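Local coordinates for protein inositol-1-monophosphatase (Thermotoga maritima, PDB 2P3N) that hydrolyses inositol 1-phosphate, fructose 1,6-bisphosphate and several other phosphate monoesters as a magnesium-dependent homotetrameric phosphatase, at residues D190-W195 against F231-G236; E118-E123 against A181-A186. All coordinates share one frame; numbering follows the deposited sequence.

In the fold
Contact 1 pairs two antiparallel strands in the middle of the five-stranded sheet. Contact 2 sets helix 177-185 across strand 118-123 of the seven-stranded sheet. The helix joins the two contacts, whose centres lie about 13 Å apart: F192 and F233 of contact 1 pack on A181 and V184 of the same helix. F192 CD2 lies 3.7 Å from A181 N, and F233 CE2 is 3.7 Å from A181 CB. The chain runs from this helix into strand 191-195. The side chain of F192 is about 4 Å from that of A177, a probable substrate-binding residue, and about 13 Å from the bound magnesium ion. That of A182 is about 9 Å from that of D82, another such residue.

Contact 1 of 2, residues D190-W195 against F231-G236; sequences DFFVTW and FIFSNG
F233 and F192 form an antiparallel hydrogen-bonded pair and send their rings to the same face of the sheet. With F192 CG anti to the backbone N (chi1 178°) and F233 CG anti to the carbonyl carbon, the two side chains lie side by side and point the same way. This brings F192 CD2 to F233 CD1, 3.6 Å away. The rings are tilted by only 26° but slid apart, with centroids 5.8 Å from each other, so they barely overlap. The carbonyl oxygen of F192 lies at the edge of the F233 ring, in its plane. That oxygen also accepts F233 N, in a bond modelled so short that its length is doubtful.

F231 pairs with T194 on the same face. T194 N donates to F231 O at 2.8 Å. The return bond from F231 N to T194 O is longer, 3.3 Å. T194 OG1 sits at the edge of the F231 ring, near its plane, and 3.1 Å from F231 CB. It is buried without a polar partner.

On the other face, V193 CG1 meets I232 CG2 at 4.0 Å. At the end of the strand pair, D190 O takes weak bonds from S234 OG and N235 N. D190 OD1 and N235 ND2 both bond S138 OG; D190 OD2 accepts V147 N, and N235 OD1 accepts L237 N.

The two strands lie between strands 147-150 and 215-217, in the mixed sheet of the second half of the inositol monophosphatase fold. Helices pack on both faces: 177-185 and 199-211 cover that of F192 and F233, and 239-253 covers that of V193 and I232.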
# COMPACT_ATOMS: atom_id res chain seq x y z
N ASP A 190 -7.16 21.21 10.43
CA ASP A 190 -6.78 22.41 11.16
C ASP A 190 -7.07 22.37 12.65
O ASP A 190 -6.36 22.98 13.44
CB ASP A 190 -7.43 23.61 10.48
CG ASP A 190 -6.95 23.79 9.04
OD1 ASP A 190 -5.73 24.02 8.84
OD2 ASP A 190 -7.77 23.68 8.11
N PHE A 191 -8.10 21.63 13.02
CA PHE A 191 -8.44 21.50 14.43
C PHE A 191 -9.39 20.34 14.66
O PHE A 191 -10.17 19.97 13.77
CB PHE A 191 -9.04 22.81 14.97
CG PHE A 191 -10.26 23.27 14.22
CD1 PHE A 191 -11.49 22.67 14.42
CD2 PHE A 191 -10.17 24.32 13.31
CE1 PHE A 191 -12.63 23.09 13.72
CE2 PHE A 191 -11.30 24.76 12.60
CZ PHE A 191 -12.53 24.14 12.80
N PHE A 192 -9.31 19.76 15.85
CA PHE A 192 -10.14 18.62 16.24
C PHE A 192 -10.64 18.83 17.67
O PHE A 192 -9.87 19.19 18.56
CB PHE A 192 -9.32 17.32 16.13
CG PHE A 192 -10.07 16.07 16.55
CD1 PHE A 192 -11.31 15.76 16.01
CD2 PHE A 192 -9.52 15.21 17.50
CE1 PHE A 192 -12.00 14.61 16.42
CE2 PHE A 192 -10.20 14.07 17.91
CZ PHE A 192 -11.44 13.77 17.37
N VAL A 193 -11.94 18.61 17.86
CA VAL A 193 -12.58 18.78 19.17
C VAL A 193 -13.38 17.55 19.60
O VAL A 193 -14.19 17.03 18.84
CB VAL A 193 -13.51 20.01 19.14
CG1 VAL A 193 -12.70 21.27 18.87
CG2 VAL A 193 -14.56 19.84 18.07
N THR A 194 -13.13 17.09 20.83
CA THR A 194 -13.82 15.92 21.38
C THR A 194 -14.58 16.25 22.66
O THR A 194 -14.36 17.30 23.28
CB THR A 194 -12.86 14.76 21.72
OG1 THR A 194 -11.95 15.16 22.74
CG2 THR A 194 -12.08 14.33 20.50
N TRP A 195 -15.44 15.33 23.06
CA TRP A 195 -16.28 15.51 24.23
C TRP A 195 -16.53 14.19 24.95
O TRP A 195 -16.97 13.22 24.35
CB TRP A 195 -17.61 16.10 23.77
CG TRP A 195 -18.32 16.91 24.78
CD1 TRP A 195 -17.77 17.56 25.85
CD2 TRP A 195 -19.71 17.27 24.77
NE1 TRP A 195 -18.72 18.32 26.49
CE2 TRP A 195 -19.92 18.16 25.85
CE3 TRP A 195 -20.79 16.94 23.94
CZ2 TRP A 195 -21.18 18.72 26.13
CZ3 TRP A 195 -22.05 17.50 24.22
CH2 TRP A 195 -22.22 18.38 25.30
N PHE A 231 -11.56 18.18 24.74
CA PHE A 231 -10.32 18.39 24.00
C PHE A 231 -10.42 19.20 22.73
O PHE A 231 -11.31 18.99 21.90
CB PHE A 231 -9.68 17.04 23.68
CG PHE A 231 -8.88 16.48 24.81
CD1 PHE A 231 -7.59 16.92 25.04
CD2 PHE A 231 -9.42 15.53 25.67
CE1 PHE A 231 -6.86 16.43 26.10
CE2 PHE A 231 -8.69 15.04 26.72
CZ PHE A 231 -7.40 15.49 26.94
N ILE A 232 -9.49 20.13 22.58
CA ILE A 232 -9.42 20.98 21.42
C ILE A 232 -8.01 20.92 20.85
O ILE A 232 -7.06 21.42 21.46
CB ILE A 232 -9.75 22.46 21.76
CG1 ILE A 232 -11.16 22.55 22.38
CG2 ILE A 232 -9.66 23.33 20.50
CD1 ILE A 232 -11.56 23.95 22.81
N PHE A 233 -7.88 20.27 19.69
CA PHE A 233 -6.59 20.16 19.00
C PHE A 233 -6.57 21.18 17.87
O PHE A 233 -7.55 21.30 17.12
CB PHE A 233 -6.39 18.75 18.42
CG PHE A 233 -6.42 17.65 19.44
CD1 PHE A 233 -7.62 17.12 19.88
CD2 PHE A 233 -5.23 17.13 19.95
CE1 PHE A 233 -7.64 16.09 20.82
CE2 PHE A 233 -5.24 16.10 20.89
CZ PHE A 233 -6.45 15.58 21.32
N SER A 234 -5.48 21.91 17.74
CA SER A 234 -5.41 22.92 16.70
C SER A 234 -3.97 23.25 16.28
O SER A 234 -3.02 22.86 16.95
CB SER A 234 -6.10 24.20 17.19
OG SER A 234 -6.68 24.94 16.13
N ASN A 235 -3.83 23.95 15.17
CA ASN A 235 -2.52 24.37 14.68
C ASN A 235 -1.98 25.52 15.52
O ASN A 235 -0.88 26.02 15.28
CB ASN A 235 -2.60 24.82 13.22
CG ASN A 235 -3.76 25.77 12.96
OD1 ASN A 235 -4.21 26.47 13.86
ND2 ASN A 235 -4.23 25.80 11.71
N GLY A 236 -2.77 25.95 16.51
CA GLY A 236 -2.36 27.05 17.37
C GLY A 236 -2.48 28.39 16.66
O GLY A 236 -1.88 29.37 17.10

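Contact 2 of 2, residues E118-E123 against A181-A186; sequences ETLYAE and AAYVGA
A182 turns its CB toward L120 of the strand. L120 CD2 packs 3.8 Å from A182 CB and 3.6 Å from A182 O. With CG anti to the carbonyl carbon (chi1 -57°), L120 reaches toward the helix, and its CD2 methyl does the touching.

Y183 follows. L120 CD2 approaches the edge of its ring at CD1, 4.4 Å away. At the far end of the ring, Y183 OH donates to E118 OE2 at 2.6 Å. It meets the syn lone pair of the carboxylate. OE2 lies in the ring plane, at the edge, but the carboxylate plane is turned 68° from the ring. The extended E118 chain carries the acid out to this hydroxyl. Its other oxygen, OE1, forms a salt bridge with R188. With an alanine here both carboxylate oxygens go, and the Y183 hydroxyl and the R188 charge would probably lose these mates.

In this fold of the inositol monophosphatase family, helix 177-185 lies between the two large sheets. Its segment 181-185 crosses strand 118-123 at 75°, with the axes 9.1 Å apart. L91 of a second subunit also packs on Y183.

Beyond the helix, A186 CB closes on L120 CD2 at 4.0 Å and also touches F130 of the adjoining strand.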
# COMPACT_ATOMS: atom_id res chain seq x y z
N GLU A 118 -0.67 4.19 7.76
CA GLU A 118 -0.23 5.47 8.28
C GLU A 118 0.18 5.29 9.72
O GLU A 118 -0.60 4.80 10.54
CB GLU A 118 -1.35 6.48 8.20
CG GLU A 118 -1.84 6.71 6.79
CD GLU A 118 -2.89 7.79 6.72
OE1 GLU A 118 -3.04 8.38 5.62
OE2 GLU A 118 -3.58 8.03 7.74
N THR A 119 1.41 5.66 10.03
CA THR A 119 1.91 5.54 11.39
C THR A 119 2.42 6.91 11.81
O THR A 119 3.48 7.37 11.38
CB THR A 119 3.06 4.51 11.52
OG1 THR A 119 2.69 3.28 10.87
CG2 THR A 119 3.30 4.20 13.01
N LEU A 120 1.64 7.56 12.67
CA LEU A 120 1.97 8.87 13.19
C LEU A 120 2.47 8.68 14.62
O LEU A 120 1.86 7.95 15.39
CB LEU A 120 0.72 9.76 13.15
CG LEU A 120 0.17 9.84 11.73
CD1 LEU A 120 -0.89 8.78 11.55
CD2 LEU A 120 -0.43 11.21 11.46
N TYR A 121 3.59 9.30 14.96
CA TYR A 121 4.14 9.17 16.30
C TYR A 121 4.95 10.37 16.74
O TYR A 121 5.36 11.19 15.93
CB TYR A 121 5.02 7.92 16.40
CG TYR A 121 6.07 7.85 15.34
CD1 TYR A 121 5.77 7.39 14.06
CD2 TYR A 121 7.37 8.31 15.58
CE1 TYR A 121 6.73 7.38 13.05
CE2 TYR A 121 8.33 8.30 14.58
CZ TYR A 121 8.00 7.84 13.32
OH TYR A 121 8.95 7.85 12.33
N ALA A 122 5.19 10.46 18.04
CA ALA A 122 5.96 11.56 18.60
C ALA A 122 6.46 11.21 19.99
O ALA A 122 5.72 10.68 20.81
CB ALA A 122 5.11 12.83 18.66
N GLU A 123 7.73 11.50 20.23
CA GLU A 123 8.34 11.30 21.53
C GLU A 123 8.60 12.74 22.01
O GLU A 123 8.82 13.64 21.19
CB GLU A 123 9.64 10.50 21.39
CG GLU A 123 10.24 10.05 22.70
CD GLU A 123 11.30 8.98 22.50
OE1 GLU A 123 12.16 9.16 21.60
OE2 GLU A 123 11.27 7.97 23.22
N ALA A 181 -6.79 13.39 15.83
CA ALA A 181 -5.93 14.30 16.58
C ALA A 181 -4.59 14.35 15.89
O ALA A 181 -4.01 15.42 15.72
CB ALA A 181 -5.76 13.80 18.00
N ALA A 182 -4.11 13.18 15.48
CA ALA A 182 -2.82 13.03 14.79
C ALA A 182 -2.82 13.71 13.43
O ALA A 182 -1.79 14.19 12.96
CB ALA A 182 -2.49 11.56 14.62
N TYR A 183 -3.98 13.76 12.79
CA TYR A 183 -4.08 14.41 11.50
C TYR A 183 -3.81 15.90 11.60
O TYR A 183 -3.32 16.50 10.65
CB TYR A 183 -5.46 14.16 10.88
CG TYR A 183 -5.53 12.91 10.02
CD1 TYR A 183 -4.46 12.01 9.96
CD2 TYR A 183 -6.67 12.62 9.28
CE1 TYR A 183 -4.52 10.85 9.18
CE2 TYR A 183 -6.75 11.47 8.50
CZ TYR A 183 -5.67 10.58 8.45
OH TYR A 183 -5.76 9.43 7.70
N VAL A 184 -4.12 16.50 12.75
CA VAL A 184 -3.86 17.93 12.90
C VAL A 184 -2.36 18.11 13.03
O VAL A 184 -1.78 19.07 12.52
CB VAL A 184 -4.57 18.56 14.16
CG1 VAL A 184 -5.97 17.99 14.33
CG2 VAL A 184 -3.73 18.34 15.40
N GLY A 185 -1.72 17.16 13.72
CA GLY A 185 -0.29 17.23 13.89
C GLY A 185 0.43 17.10 12.56
O GLY A 185 1.53 17.61 12.40
N ALA A 186 -0.20 16.41 11.61
CA ALA A 186 0.39 16.20 10.28
C ALA A 186 -0.05 17.26 9.28
O ALA A 186 0.28 17.17 8.11
CB ALA A 186 0.00 14.82 9.75